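PDB 3PNR: PbICP-C from Plasmodium berghei, which probably inhibits papain-like cysteine peptidases, being the C-terminal domain of a Plasmodium inhibitor of the chagasin (falstatin) family. Local coordinates for residues 155-158 against 159-163. Numbering follows the deposited sequence.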
loop_
_atom_site.group_PDB
_atom_site.type_symbol
_atom_site.label_atom_id
_atom_site.label_comp_id
_atom_site.label_asym_id
_atom_site.label_seq_id
_atom_site.Cartn_x
_atom_site.Cartn_y
_atom_site.Cartn_z
ATOM N N GLY B 155 8.891 -14.052 30.580
ATOM C CA GLY B 155 10.065 -14.685 31.154
ATOM C C GLY B 155 9.727 -15.940 31.938
ATOM O O GLY B 155 8.664 -16.037 32.556
ATOM N N HIS B 156 10.636 -16.907 31.905
ATOM C CA HIS B 156 10.448 -18.167 32.616
ATOM C C HIS B 156 11.639 -18.472 33.520
ATOM O O HIS B 156 11.596 -19.385 34.345
ATOM C CB HIS B 156 10.254 -19.312 31.621
ATOM C CG HIS B 156 9.033 -19.173 30.768
ATOM N ND1 HIS B 156 9.013 -19.524 29.436
ATOM C CD2 HIS B 156 7.790 -18.721 31.058
ATOM C CE1 HIS B 156 7.809 -19.302 28.941
ATOM N NE2 HIS B 156 7.048 -18.812 29.905
ATOM N N LYS B 157 12.700 -17.694 33.354
ATOM C CA LYS B 157 13.955 -17.957 34.033
ATOM C C LYS B 157 14.805 -16.703 34.044
ATOM O O LYS B 157 14.863 -15.977 33.053
ATOM C CB LYS B 157 14.705 -19.080 33.319
ATOM C CG LYS B 157 16.111 -19.329 33.833
ATOM C CD LYS B 157 16.731 -20.501 33.100
ATOM C CE LYS B 157 15.749 -21.662 33.031
ATOM N NZ LYS B 157 16.188 -22.713 32.074
ATOM N N PRO B 158 15.468 -16.438 35.173
ATOM C CA PRO B 158 16.360 -15.279 35.250
ATOM C C PRO B 158 17.378 -15.282 34.111
ATOM O O PRO B 158 17.800 -16.352 33.661
ATOM C CB PRO B 158 17.059 -15.473 36.598
ATOM C CG PRO B 158 16.082 -16.260 37.410
ATOM C CD PRO B 158 15.406 -17.185 36.441
ATOM N N GLY B 159 17.758 -14.095 33.648
ATOM C CA GLY B 159 18.744 -13.976 32.589
ATOM C C GLY B 159 18.709 -12.651 31.849
ATOM O O GLY B 159 17.941 -11.748 32.190
ATOM N N LYS B 160 19.564 -12.534 30.838
ATOM C CA LYS B 160 19.574 -11.375 29.950
ATOM C C LYS B 160 19.252 -11.824 28.530
ATOM O O LYS B 160 19.846 -12.776 28.019
ATOM C CB LYS B 160 20.931 -10.672 29.980
ATOM C CG LYS B 160 21.301 -10.092 31.329
ATOM C CD LYS B 160 20.236 -9.133 31.829
ATOM C CE LYS B 160 20.667 -8.471 33.129
ATOM N NZ LYS B 160 21.125 -9.468 34.144
ATOM N N TYR B 161 18.308 -11.140 27.895
ATOM C CA TYR B 161 17.835 -11.553 26.579
ATOM C C TYR B 161 17.766 -10.391 25.590
ATOM O O TYR B 161 17.226 -9.326 25.902
ATOM C CB TYR B 161 16.465 -12.224 26.699
ATOM C CG TYR B 161 16.414 -13.343 27.720
ATOM C CD1 TYR B 161 16.797 -14.634 27.383
ATOM C CD2 TYR B 161 15.980 -13.107 29.018
ATOM C CE1 TYR B 161 16.749 -15.657 28.309
ATOM C CE2 TYR B 161 15.929 -14.126 29.953
ATOM C CZ TYR B 161 16.316 -15.397 29.591
ATOM O OH TYR B 161 16.271 -16.415 30.514
ATOM N N TYR B 162 18.331 -10.605 24.402
ATOM C CA TYR B 162 18.219 -9.657 23.297
ATOM C C TYR B 162 17.096 -10.089 22.362
ATOM O O TYR B 162 17.237 -11.067 21.620
ATOM C CB TYR B 162 19.533 -9.571 22.510
ATOM C CG TYR B 162 20.624 -8.813 23.220
ATOM C CD1 TYR B 162 20.597 -7.428 23.291
ATOM C CD2 TYR B 162 21.681 -9.482 23.819
ATOM C CE1 TYR B 162 21.592 -6.729 23.937
ATOM C CE2 TYR B 162 22.679 -8.795 24.467
ATOM C CZ TYR B 162 22.631 -7.416 24.524
ATOM O OH TYR B 162 23.629 -6.723 25.174
ATOM N N ILE B 163 15.983 -9.363 22.414
ATOM C CA ILE B 163 14.841 -9.620 21.541
ATOM C C ILE B 163 14.847 -8.642 20.370
ATOM O O ILE B 163 14.868 -7.425 20.570
ATOM C CB ILE B 163 13.519 -9.472 22.306
ATOM C CG1 ILE B 163 13.597 -10.238 23.629
ATOM C CG2 ILE B 163 12.358 -9.948 21.451
ATOM C CD1 ILE B 163 12.275 -10.367 24.339
#
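Gly159 follows directly on Pro158 and begins the strand nearly fully extended, at backbone angles (phi 159°, psi -177°) that a residue with a side chain rarely adopts. Its backbone is paired with Val186 of strand 178-186, so the sheet begins right at the end of the loop. Two residues on, Tyr161 points its side chain back toward the loop. With CG beside the backbone N and anti to the carbonyl carbon (chi1 -52°), the ring reaches the carbonyl of Lys157, where Tyr161 OH donates a hydrogen bond to Lys157 O at 2.9 Å, although the position of that oxygen is less certain. Lys157 O lies at the ring edge, near its plane, 3.8 Å from Tyr161 CE2. Pro158 O stands obliquely to the ring, 3.5 Å from Tyr161 OH. The side chain of Lys157 leads elsewhere, its NZ forming a salt bridge with Glu98. Around the buried ring of Tyr161 gather Ile100 and Val186, one from each sheet. The loop links strand 146-155 of one sheet to strand 159-168 of the other in a beta sandwich, consistent with the immunoglobulin-like fold of chagasin-type inhibitors.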